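Local coordinates for HAD-superfamily hydrolase, subfamily IA, variant 1 (Ehrlichia chaffeensis, PDB 3KZX), which probably hydrolyses 2-phosphoglycolate to glycolate and phosphate, as a HAD-superfamily phosphatase of the CbbY/CbbZ/Gph/YieH family, at residues R45-Q50 and N91-S96; Q50-M55 and I75-K80; S192-E195 and L199-K202; D211-K216 and R222-Q227. One frame throughout, in Å; residues are numbered along the deposited sequence.

Contact 1: R45-Q50 and N91-S96; sequences RTTFYQ and NSLEKS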
loop_
_atom_site.group_PDB
_atom_site.type_symbol
_atom_site.label_atom_id
_atom_site.label_comp_id
_atom_site.label_asym_id
_atom_site.label_seq_id
_atom_site.Cartn_x
_atom_site.Cartn_y
_atom_site.Cartn_z
ATOM N N ARG A 45 -0.760 18.910 5.044
ATOM C CA ARG A 45 0.097 19.983 4.559
ATOM C C ARG A 45 1.415 20.018 5.308
ATOM O O ARG A 45 2.457 20.261 4.698
ATOM C CB ARG A 45 -0.602 21.343 4.667
ATOM C CG ARG A 45 -1.811 21.514 3.751
ATOM C CD ARG A 45 -2.472 22.882 3.910
ATOM N NE ARG A 45 -3.603 23.045 3.000
ATOM C CZ ARG A 45 -4.771 22.435 3.144
ATOM N NH1 ARG A 45 -4.997 21.599 4.163
ATOM N NH2 ARG A 45 -5.732 22.642 2.258
ATOM N N THR A 46 1.364 19.761 6.618
ATOM C CA THR A 46 2.575 19.786 7.452
ATOM C C THR A 46 3.606 18.847 6.878
ATOM O O THR A 46 4.768 19.222 6.720
ATOM C CB THR A 46 2.287 19.427 8.909
ATOM O OG1 THR A 46 1.277 20.305 9.398
ATOM C CG2 THR A 46 3.547 19.611 9.773
ATOM N N THR A 47 3.154 17.645 6.513
ATOM C CA THR A 47 4.036 16.667 5.897
ATOM C C THR A 47 4.593 17.148 4.579
ATOM O O THR A 47 5.785 17.012 4.338
ATOM C CB THR A 47 3.343 15.324 5.670
ATOM O OG1 THR A 47 2.819 14.861 6.915
ATOM C CG2 THR A 47 4.365 14.305 5.151
ATOM N N PHE A 48 3.752 17.735 3.727
ATOM C CA PHE A 48 4.271 18.197 2.439
ATOM C C PHE A 48 5.136 19.463 2.554
ATOM O O PHE A 48 6.051 19.637 1.768
ATOM C CB PHE A 48 3.190 18.301 1.362
ATOM C CG PHE A 48 3.564 17.605 0.089
ATOM C CD1 PHE A 48 4.425 18.194 -0.807
ATOM C CD2 PHE A 48 3.062 16.353 -0.205
ATOM C CE1 PHE A 48 4.791 17.547 -1.961
ATOM C CE2 PHE A 48 3.427 15.699 -1.353
ATOM C CZ PHE A 48 4.303 16.293 -2.226
ATOM N N TYR A 49 4.859 20.312 3.543
ATOM C CA TYR A 49 5.748 21.436 3.846
ATOM C C TYR A 49 7.162 20.934 4.140
ATOM O O TYR A 49 8.126 21.479 3.609
ATOM C CB TYR A 49 5.236 22.273 5.027
ATOM C CG TYR A 49 4.088 23.214 4.691
ATOM C CD1 TYR A 49 4.139 24.044 3.589
ATOM C CD2 TYR A 49 2.965 23.284 5.506
ATOM C CE1 TYR A 49 3.093 24.918 3.300
ATOM C CE2 TYR A 49 1.909 24.147 5.227
ATOM C CZ TYR A 49 1.974 24.961 4.115
ATOM O OH TYR A 49 0.929 25.837 3.839
ATOM N N GLN A 50 7.279 19.893 4.961
ATOM C CA GLN A 50 8.597 19.296 5.281
ATOM C C GLN A 50 9.285 18.786 4.020
ATOM O O GLN A 50 10.470 18.995 3.836
ATOM C CB GLN A 50 8.458 18.134 6.270
ATOM C CG GLN A 50 8.120 18.560 7.703
ATOM C CD GLN A 50 7.529 17.424 8.552
ATOM O OE1 GLN A 50 7.184 16.344 8.043
ATOM N NE2 GLN A 50 7.408 17.672 9.859
ATOM N N ASN A 91 8.266 8.202 1.978
ATOM C CA ASN A 91 9.296 7.952 3.009
ATOM C C ASN A 91 8.907 8.567 4.364
ATOM O O ASN A 91 9.051 7.927 5.406
ATOM C CB ASN A 91 10.668 8.470 2.581
ATOM C CG ASN A 91 11.342 7.615 1.497
ATOM O OD1 ASN A 91 12.376 8.018 0.957
ATOM N ND2 ASN A 91 10.768 6.469 1.164
ATOM N N SER A 92 8.349 9.768 4.317
ATOM C CA SER A 92 7.996 10.535 5.510
ATOM C C SER A 92 6.786 9.918 6.212
ATOM O O SER A 92 6.768 9.798 7.439
ATOM C CB SER A 92 7.689 11.999 5.129
ATOM O OG SER A 92 7.025 12.689 6.177
ATOM N N LEU A 93 5.792 9.554 5.418
ATOM C CA LEU A 93 4.576 8.893 5.916
ATOM C C LEU A 93 4.900 7.573 6.591
ATOM O O LEU A 93 4.302 7.255 7.613
ATOM C CB LEU A 93 3.593 8.624 4.785
ATOM C CG LEU A 93 2.907 9.814 4.076
ATOM C CD1 LEU A 93 1.952 9.308 2.961
ATOM C CD2 LEU A 93 2.176 10.708 5.091
ATOM N N GLU A 94 5.822 6.805 6.015
ATOM C CA GLU A 94 6.244 5.539 6.623
ATOM C C GLU A 94 6.859 5.698 8.035
ATOM O O GLU A 94 6.692 4.833 8.890
ATOM C CB GLU A 94 7.254 4.808 5.732
ATOM C CG GLU A 94 6.656 4.301 4.399
ATOM C CD GLU A 94 7.704 3.659 3.508
ATOM O OE1 GLU A 94 8.911 3.828 3.783
ATOM O OE2 GLU A 94 7.318 2.953 2.537
ATOM N N LYS A 95 7.595 6.770 8.242
ATOM C CA LYS A 95 8.241 7.024 9.524
ATOM C C LYS A 95 7.427 7.863 10.516
ATOM O O LYS A 95 7.870 8.063 11.660
ATOM C CB LYS A 95 9.575 7.729 9.277
ATOM C CG LYS A 95 10.629 6.855 8.634
ATOM C CD LYS A 95 11.800 7.740 8.189
ATOM C CE LYS A 95 13.012 6.910 7.778
ATOM N NZ LYS A 95 14.271 7.739 7.872
ATOM N N SER A 96 6.249 8.323 10.109
ATOM C CA SER A 96 5.506 9.317 10.885
ATOM C C SER A 96 4.999 8.794 12.216
ATOM O O SER A 96 4.616 7.634 12.333
ATOM C CB SER A 96 4.303 9.843 10.097
ATOM O OG SER A 96 3.588 10.809 10.856
HETATM O O HOH W 1 4.392 12.653 7.808
#
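Thr47 meets Ser92 where the axes of the short segments 45-50 and 91-95 run 127° apart in direction and 10.7 Å apart at closest approach. The CA-CB bonds of both residues point into the gap. From CB of Thr47 the side chain forks. The methyl arm, with CG2 anti to the backbone N, reaches across: CG2 lies 3.3 Å from Ser92 OG and, more loosely, 4.2 Å from Leu93 CD2. The other arm, OG1, is anti to the carbonyl carbon and bonds a water at 2.9 Å. That water also lies 3.1 Å from Ser92 OG, bridging the two hydroxyls; no direct hydrogen bond joins the two segments. Ser92 is modelled in two conformers, so the bridge and the short methyl contact hold for one of them. Gln50, one turn after Thr47, brings OE1 to 4.1 Å from the same serine oxygen, a loose approach at the exposed margin. Underneath, Leu93 is buried and also rests on Thr39 and Phe102, while Thr47 touches Tyr89. Such helix packing is characteristic of the helical cap domain of C1-type HAD hydrolases, here inserted after strand 27-30, before helix 108-117 and strand 121-126 of the core.

Contact 2: Q50-M55 and I75-K80; sequences QVLDQM and ITLLGK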
loop_
_atom_site.group_PDB
_atom_site.type_symbol
_atom_site.label_atom_id
_atom_site.label_comp_id
_atom_site.label_asym_id
_atom_site.label_seq_id
_atom_site.Cartn_x
_atom_site.Cartn_y
_atom_site.Cartn_z
ATOM N N GLN A 50 7.279 19.893 4.961
ATOM C CA GLN A 50 8.597 19.296 5.281
ATOM C C GLN A 50 9.285 18.786 4.020
ATOM O O GLN A 50 10.470 18.995 3.836
ATOM C CB GLN A 50 8.458 18.134 6.270
ATOM C CG GLN A 50 8.120 18.560 7.703
ATOM C CD GLN A 50 7.529 17.424 8.552
ATOM O OE1 GLN A 50 7.184 16.344 8.043
ATOM N NE2 GLN A 50 7.408 17.672 9.859
ATOM N N VAL A 51 8.530 18.138 3.132
ATOM C CA VAL A 51 9.099 17.667 1.877
ATOM C C VAL A 51 9.616 18.818 1.018
ATOM O O VAL A 51 10.742 18.774 0.520
ATOM C CB VAL A 51 8.064 16.812 1.088
ATOM C CG1 VAL A 51 8.576 16.469 -0.291
ATOM C CG2 VAL A 51 7.708 15.528 1.879
ATOM N N LEU A 52 8.806 19.866 0.887
ATOM C CA LEU A 52 9.162 21.019 0.069
ATOM C C LEU A 52 10.345 21.728 0.684
ATOM O O LEU A 52 11.271 22.115 -0.031
ATOM C CB LEU A 52 7.982 21.992 -0.091
ATOM C CG LEU A 52 6.835 21.462 -0.960
ATOM C CD1 LEU A 52 5.582 22.293 -0.772
ATOM C CD2 LEU A 52 7.254 21.392 -2.444
ATOM N N ASP A 53 10.301 21.869 2.008
ATOM C CA ASP A 53 11.467 22.322 2.814
ATOM C C ASP A 53 12.772 21.568 2.497
ATOM O O ASP A 53 13.783 22.206 2.132
ATOM C CB ASP A 53 11.176 22.166 4.309
ATOM C CG ASP A 53 10.910 23.467 4.979
ATOM O OD1 ASP A 53 11.845 23.957 5.687
ATOM O OD2 ASP A 53 9.798 24.017 4.762
ATOM N N GLN A 54 12.746 20.240 2.659
ATOM C CA GLN A 54 13.890 19.352 2.324
ATOM C C GLN A 54 14.359 19.620 0.894
ATOM O O GLN A 54 15.566 19.637 0.614
ATOM C CB GLN A 54 13.547 17.858 2.420
ATOM C CG GLN A 54 13.096 17.283 3.780
ATOM C CD GLN A 54 12.402 15.910 3.641
ATOM O OE1 GLN A 54 11.260 15.705 4.089
ATOM N NE2 GLN A 54 13.093 14.965 2.999
ATOM N N MET A 55 13.404 19.860 -0.002
ATOM C CA MET A 55 13.687 20.058 -1.420
ATOM C C MET A 55 14.154 21.482 -1.714
ATOM O O MET A 55 14.418 21.821 -2.867
ATOM C CB MET A 55 12.450 19.711 -2.268
ATOM C CG MET A 55 12.032 18.243 -2.179
ATOM S SD MET A 55 10.649 17.673 -3.220
ATOM C CE MET A 55 11.340 17.715 -4.888
ATOM N N ILE A 75 1.760 19.285 -8.459
ATOM C CA ILE A 75 2.287 18.744 -9.700
ATOM C C ILE A 75 2.831 19.851 -10.565
ATOM O O ILE A 75 3.938 19.730 -11.109
ATOM C CB ILE A 75 1.253 17.906 -10.474
ATOM C CG1 ILE A 75 1.023 16.567 -9.765
ATOM C CG2 ILE A 75 1.724 17.671 -11.923
ATOM C CD1 ILE A 75 -0.298 15.875 -10.096
ATOM N N THR A 76 2.085 20.955 -10.694
ATOM C CA THR A 76 2.554 22.055 -11.537
ATOM C C THR A 76 3.727 22.816 -10.898
ATOM O O THR A 76 4.573 23.349 -11.604
ATOM C CB THR A 76 1.421 23.053 -11.846
ATOM O OG1 THR A 76 0.991 23.668 -10.632
ATOM C CG2 THR A 76 0.242 22.334 -12.495
ATOM N N LEU A 77 3.759 22.894 -9.568
ATOM C CA LEU A 77 4.847 23.600 -8.862
ATOM C C LEU A 77 6.163 22.837 -9.056
ATOM O O LEU A 77 7.194 23.420 -9.414
ATOM C CB LEU A 77 4.559 23.709 -7.350
ATOM C CG LEU A 77 5.692 24.237 -6.431
ATOM C CD1 LEU A 77 6.105 25.678 -6.792
ATOM C CD2 LEU A 77 5.339 24.119 -4.926
ATOM N N LEU A 78 6.089 21.539 -8.856
ATOM C CA LEU A 78 7.290 20.661 -8.799
ATOM C C LEU A 78 7.855 20.328 -10.177
ATOM O O LEU A 78 9.065 20.136 -10.312
ATOM C CB LEU A 78 6.954 19.380 -8.063
ATOM C CG LEU A 78 7.150 19.358 -6.533
ATOM C CD1 LEU A 78 7.107 20.704 -5.895
ATOM C CD2 LEU A 78 6.110 18.477 -5.892
ATOM N N GLY A 79 6.983 20.243 -11.185
ATOM C CA GLY A 79 7.400 19.934 -12.554
ATOM C C GLY A 79 8.208 18.648 -12.567
ATOM O O GLY A 79 7.753 17.638 -12.050
ATOM N N LYS A 80 9.410 18.701 -13.141
ATOM C CA LYS A 80 10.321 17.543 -13.202
ATOM C C LYS A 80 10.614 16.881 -11.849
ATOM O O LYS A 80 10.911 15.687 -11.802
ATOM C CB LYS A 80 11.664 17.968 -13.853
#
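Leu52 faces Leu77 and Leu78 near the C-terminal ends of two helices, 45-54 and 70-78, whose backbones stay well apart: the CA atoms of Leu52 and Leu78 are 9.1 Å from each other. The segments meet through side chains, with no hydrogen bond between them. One methyl of Leu52 does all the touching. With CG anti to the carbonyl carbon (chi1 -70°), the side chain runs out toward the partner helix, where CD2 comes to 3.5 Å from Leu78 CD1, a tight methyl-to-methyl contact, with Leu78 chi2 near-eclipsed at 24°. The same CD2 lies 4.2 Å from Leu77 CD2, a looser touch on the more exposed side. Leu77 starts out toward Leu52, whereas Leu78 sets off alongside the gap and meets Leu52 through CD1; both leucines meet Leu52 obliquely. Directly after Leu78 the chain departs from helical geometry at Gly79, which has positive phi (54°) although its N still bonds Ile75 O at 3.1 Å. Leu52 touches the loop residues Tyr57 and Ile60, Leu77 touches Ile60, and Leu78 touches Tyr57. On helix 82-95, Leu78 packs against Ala85, and Met55, just past the end of helix 45-54, against Glu84.

Contact 3: S192-E195 and L199-K202; sequences SAIE and LPIK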
loop_
_atom_site.group_PDB
_atom_site.type_symbol
_atom_site.label_atom_id
_atom_site.label_comp_id
_atom_site.label_asym_id
_atom_site.label_seq_id
_atom_site.Cartn_x
_atom_site.Cartn_y
_atom_site.Cartn_z
ATOM N N SER A 192 9.996 -8.053 -3.794
ATOM C CA SER A 192 9.818 -8.807 -2.561
ATOM C C SER A 192 8.979 -10.062 -2.844
ATOM O O SER A 192 9.314 -11.190 -2.409
ATOM C CB SER A 192 9.172 -7.884 -1.523
ATOM O OG SER A 192 8.934 -8.514 -0.284
ATOM N N ALA A 193 7.906 -9.880 -3.603
ATOM C CA ALA A 193 7.026 -11.000 -3.947
ATOM C C ALA A 193 7.787 -12.095 -4.683
ATOM O O ALA A 193 7.721 -13.271 -4.301
ATOM C CB ALA A 193 5.894 -10.507 -4.823
ATOM N N ILE A 194 8.515 -11.694 -5.734
ATOM C CA ILE A 194 9.303 -12.635 -6.560
ATOM C C ILE A 194 10.366 -13.348 -5.737
ATOM O O ILE A 194 10.470 -14.584 -5.811
ATOM C CB ILE A 194 9.927 -11.918 -7.764
ATOM C CG1 ILE A 194 8.852 -11.438 -8.737
ATOM C CG2 ILE A 194 10.921 -12.818 -8.544
ATOM C CD1 ILE A 194 9.439 -10.630 -9.899
ATOM N N GLU A 195 11.105 -12.602 -4.899
ATOM C CA GLU A 195 12.181 -13.163 -4.055
ATOM C C GLU A 195 11.583 -14.130 -3.019
ATOM O O GLU A 195 12.236 -15.074 -2.573
ATOM C CB GLU A 195 12.987 -12.044 -3.342
ATOM C CG GLU A 195 13.994 -11.208 -4.258
ATOM C CD GLU A 195 15.023 -10.355 -3.472
ATOM O OE1 GLU A 195 15.210 -9.135 -3.789
ATOM O OE2 GLU A 195 15.654 -10.896 -2.542
ATOM N N LEU A 199 3.341 -14.539 -6.159
ATOM C CA LEU A 199 2.926 -13.929 -7.404
ATOM C C LEU A 199 2.674 -12.449 -7.161
ATOM O O LEU A 199 1.700 -12.071 -6.482
ATOM C CB LEU A 199 1.620 -14.542 -7.944
ATOM C CG LEU A 199 1.256 -14.144 -9.366
ATOM C CD1 LEU A 199 2.224 -14.801 -10.360
ATOM C CD2 LEU A 199 -0.236 -14.517 -9.675
ATOM N N PRO A 200 3.477 -11.604 -7.808
ATOM C CA PRO A 200 3.157 -10.188 -7.768
ATOM C C PRO A 200 1.982 -9.832 -8.655
ATOM O O PRO A 200 1.868 -10.356 -9.753
ATOM C CB PRO A 200 4.433 -9.544 -8.284
ATOM C CG PRO A 200 4.990 -10.544 -9.253
ATOM C CD PRO A 200 4.575 -11.910 -8.730
ATOM N N ILE A 201 1.111 -8.958 -8.176
ATOM C CA ILE A 201 0.120 -8.272 -9.015
ATOM C C ILE A 201 0.350 -6.752 -8.831
ATOM O O ILE A 201 0.255 -6.235 -7.720
ATOM C CB ILE A 201 -1.304 -8.664 -8.631
ATOM C CG1 ILE A 201 -1.464 -10.177 -8.735
ATOM C CG2 ILE A 201 -2.317 -7.953 -9.546
ATOM C CD1 ILE A 201 -2.888 -10.674 -8.439
ATOM N N LYS A 202 0.715 -6.061 -9.910
ATOM C CA LYS A 202 0.961 -4.620 -9.850
ATOM C C LYS A 202 -0.356 -3.871 -9.873
ATOM O O LYS A 202 -1.208 -4.087 -10.776
ATOM C CB LYS A 202 1.856 -4.146 -10.990
ATOM C CG LYS A 202 2.241 -2.640 -10.919
ATOM C CD LYS A 202 3.075 -2.207 -12.099
ATOM C CE LYS A 202 2.247 -1.574 -13.258
ATOM N NZ LYS A 202 1.743 -0.161 -12.981
#
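Pro200 presents its ring to Ala193 and Ile194, two successive residues of helix 187-195. The methyl of Ala193 points at the strand and sits over the base of the ring, with CB 3.9 Å from Pro200 CB and 4.0 Å from Pro200 N. Its small size lets the helix come close: the CA atoms of Ala193 and Pro200 are just 5.5 Å apart. Ile194 meets the outer part of the ring from beside the alanine. Its CG1 arm, anti to the carbonyl carbon (chi1 -66°), lies 4.0 Å from Pro200 CG and crosses it at a slant, on the more exposed side. The contact is purely apolar, with no hydrogen bond between the segments. In the next shell, Ala193 also rests on Phe182 of strand 180-184, and Ser192 OG bonds Ser161 O, tying the residue before Ala193 to a loop. Strand 199-203 is fixed by backbone bonds from Leu199 and Ile201 to strand 180-184, so the missing N-H of Pro200 costs that pairing nothing. The CA-CB bonds of Leu199 and Ile201 point away from the helix, and their side chains meet Phe181. Strand 180-184, helix 187-195 and strand 199-203 form a beta-alpha-beta crossover with adjacent parallel strands, the repeating element of the Rossmann-like core of HAD hydrolases.

Contact 4: D211-K216 and R222-Q227; sequences DILSFK and RNFICQ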
loop_
_atom_site.group_PDB
_atom_site.type_symbol
_atom_site.label_atom_id
_atom_site.label_comp_id
_atom_site.label_asym_id
_atom_site.label_seq_id
_atom_site.Cartn_x
_atom_site.Cartn_y
_atom_site.Cartn_z
ATOM N N ASP A 211 5.647 -8.350 -18.109
ATOM C CA ASP A 211 5.878 -9.690 -17.585
ATOM C C ASP A 211 5.015 -10.008 -16.349
ATOM O O ASP A 211 5.030 -11.135 -15.851
ATOM C CB ASP A 211 7.355 -9.835 -17.213
ATOM N N ILE A 212 4.256 -9.034 -15.852
ATOM C CA ILE A 212 3.613 -9.169 -14.541
ATOM C C ILE A 212 2.141 -8.766 -14.649
ATOM O O ILE A 212 1.809 -7.833 -15.365
ATOM C CB ILE A 212 4.429 -8.323 -13.528
ATOM C CG1 ILE A 212 5.660 -9.133 -13.076
ATOM C CG2 ILE A 212 3.665 -7.890 -12.311
ATOM C CD1 ILE A 212 6.706 -8.271 -12.495
ATOM N N LEU A 213 1.266 -9.510 -13.983
ATOM C CA LEU A 213 -0.158 -9.159 -13.953
ATOM C C LEU A 213 -0.271 -7.744 -13.416
ATOM O O LEU A 213 0.360 -7.426 -12.406
ATOM C CB LEU A 213 -0.955 -10.087 -13.027
ATOM C CG LEU A 213 -1.601 -11.341 -13.539
ATOM C CD1 LEU A 213 -2.211 -12.113 -12.339
ATOM C CD2 LEU A 213 -2.644 -11.016 -14.611
ATOM N N SER A 214 -1.085 -6.917 -14.076
ATOM C CA SER A 214 -1.254 -5.507 -13.717
ATOM C C SER A 214 -2.721 -5.117 -13.819
ATOM O O SER A 214 -3.372 -5.444 -14.799
ATOM C CB SER A 214 -0.468 -4.625 -14.691
ATOM O OG SER A 214 0.905 -4.961 -14.611
ATOM N N PHE A 215 -3.203 -4.389 -12.824
ATOM C CA PHE A 215 -4.548 -3.833 -12.812
ATOM C C PHE A 215 -4.500 -2.405 -12.301
ATOM O O PHE A 215 -3.636 -2.067 -11.480
ATOM C CB PHE A 215 -5.454 -4.655 -11.893
ATOM C CG PHE A 215 -5.699 -6.048 -12.378
ATOM C CD1 PHE A 215 -6.689 -6.306 -13.322
ATOM C CD2 PHE A 215 -4.949 -7.113 -11.880
ATOM C CE1 PHE A 215 -6.915 -7.607 -13.746
ATOM C CE2 PHE A 215 -5.164 -8.386 -12.308
ATOM C CZ PHE A 215 -6.157 -8.651 -13.209
ATOM N N LYS A 216 -5.433 -1.585 -12.777
ATOM C CA LYS A 216 -5.468 -0.163 -12.477
ATOM C C LYS A 216 -6.405 0.164 -11.286
ATOM O O LYS A 216 -6.301 1.216 -10.661
ATOM C CB LYS A 216 -5.868 0.619 -13.720
ATOM C CG LYS A 216 -4.812 0.575 -14.803
ATOM C CD LYS A 216 -5.222 1.380 -16.012
ATOM C CE LYS A 216 -4.062 1.464 -17.024
ATOM N NZ LYS A 216 -4.586 1.858 -18.388
ATOM N N ARG A 222 -10.962 -7.509 -8.102
ATOM C CA ARG A 222 -12.038 -8.293 -7.491
ATOM C C ARG A 222 -12.722 -9.206 -8.529
ATOM O O ARG A 222 -12.956 -10.383 -8.257
ATOM C CB ARG A 222 -13.055 -7.402 -6.809
ATOM C CG ARG A 222 -14.147 -8.181 -6.044
ATOM C CD ARG A 222 -15.180 -7.206 -5.529
ATOM N NE ARG A 222 -16.419 -7.835 -5.081
ATOM C CZ ARG A 222 -17.426 -8.207 -5.872
ATOM N NH1 ARG A 222 -17.386 -8.025 -7.191
ATOM N NH2 ARG A 222 -18.490 -8.770 -5.336
ATOM N N ASN A 223 -13.070 -8.660 -9.687
ATOM C CA ASN A 223 -13.634 -9.486 -10.764
ATOM C C ASN A 223 -12.720 -10.651 -11.162
ATOM O O ASN A 223 -13.199 -11.780 -11.345
ATOM C CB ASN A 223 -13.995 -8.647 -11.986
ATOM C CG ASN A 223 -15.194 -7.760 -11.745
ATOM O OD1 ASN A 223 -15.341 -6.687 -12.362
ATOM N ND2 ASN A 223 -16.048 -8.181 -10.842
ATOM N N PHE A 224 -11.428 -10.381 -11.272
ATOM C CA PHE A 224 -10.438 -11.389 -11.623
ATOM C C PHE A 224 -10.384 -12.497 -10.585
ATOM O O PHE A 224 -10.445 -13.683 -10.917
ATOM C CB PHE A 224 -9.080 -10.723 -11.761
ATOM C CG PHE A 224 -7.956 -11.655 -12.109
ATOM C CD1 PHE A 224 -7.886 -12.236 -13.363
ATOM C CD2 PHE A 224 -6.935 -11.874 -11.212
ATOM C CE1 PHE A 224 -6.823 -13.052 -13.719
ATOM C CE2 PHE A 224 -5.845 -12.678 -11.546
ATOM C CZ PHE A 224 -5.802 -13.293 -12.791
ATOM N N ILE A 225 -10.359 -12.133 -9.313
ATOM C CA ILE A 225 -10.284 -13.155 -8.266
ATOM C C ILE A 225 -11.608 -13.940 -8.164
ATOM O O ILE A 225 -11.612 -15.177 -8.028
ATOM C CB ILE A 225 -9.862 -12.557 -6.912
ATOM C CG1 ILE A 225 -8.426 -12.013 -7.032
ATOM C CG2 ILE A 225 -9.993 -13.664 -5.823
ATOM C CD1 ILE A 225 -7.868 -11.351 -5.793
ATOM N N CYS A 226 -12.734 -13.248 -8.288
ATOM C CA CYS A 226 -14.018 -13.950 -8.325
ATOM C C CYS A 226 -14.091 -14.929 -9.492
ATOM O O CYS A 226 -14.645 -16.022 -9.370
ATOM C CB CYS A 226 -15.193 -12.968 -8.426
ATOM S SG CYS A 226 -15.447 -12.037 -6.901
ATOM N N GLN A 227 -13.548 -14.532 -10.632
ATOM C CA GLN A 227 -13.550 -15.407 -11.795
ATOM C C GLN A 227 -12.695 -16.656 -11.522
ATOM O O GLN A 227 -13.091 -17.752 -11.901
ATOM C CB GLN A 227 -13.114 -14.640 -13.061
ATOM C CG GLN A 227 -14.175 -13.699 -13.563
ATOM C CD GLN A 227 -13.648 -12.518 -14.353
ATOM O OE1 GLN A 227 -14.396 -11.580 -14.597
ATOM N NE2 GLN A 227 -12.383 -12.563 -14.771
#
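One face of the Phe224 ring receives Phe215, whose CZ stands 3.7 Å above the ring plane, offset toward the rim and nearest to Phe224 CG. The two planes are inclined at 47° with centroids 5.2 Å apart, an oblique pairing that is neither a parallel stack nor a T-shape. At the far end of the Phe224 ring, Leu213 CD1 approaches obliquely, 3.8 Å from both CE2 and CZ of that ring. The contact seats the C-terminal helix 218-229 against strand 213-215, an outermost strand of the parallel sheet in the Rossmann-like HAD core. Leu213 and Phe215 stand two apart on an extended strand and so point to the same side, while Phe224 reaches out from the helix toward both, its CG anti to the backbone N (chi1 179°). The Leu213 and Phe224 side chains come from opposite directions; that of Phe215 crosses Phe224 at about a right angle. Behind them, Leu213 touches Leu199, and Phe215 touches Ile201. The helix has a further hold on helix 108-117, where Arg222 NE bonds Thr114 OG1. Between the two apolar strand residues, Ser214 donates from OG to Ile212 O at 3.1 Å, with OG 47° out of the carbonyl plane of Ile212.

In the fold
Contacts 1 and 2 belong to the helical cap, contacts 3 and 4 to the Rossmann-like core. The first two share helix 45-54 and touch through Phe48 and Leu78; contact 2 is nested in the chain loop closed by contact 1. Contact 2 is buried and wholly aliphatic, whereas contact 1 is partly buried and mixes a methyl contact with water-bridged hydroxyls. Contacts 3 and 4 join through neighbouring strands 199-203 and 213-215, where Lys202 probably bonds Leu213 and Phe215 by backbone. Contact 3 packs an alanine and an isoleucine on a proline, partly buried; contact 4, at the surface, uses two aromatic rings and a leucine. Contacts 1 and 3 have centres about 27 Å apart.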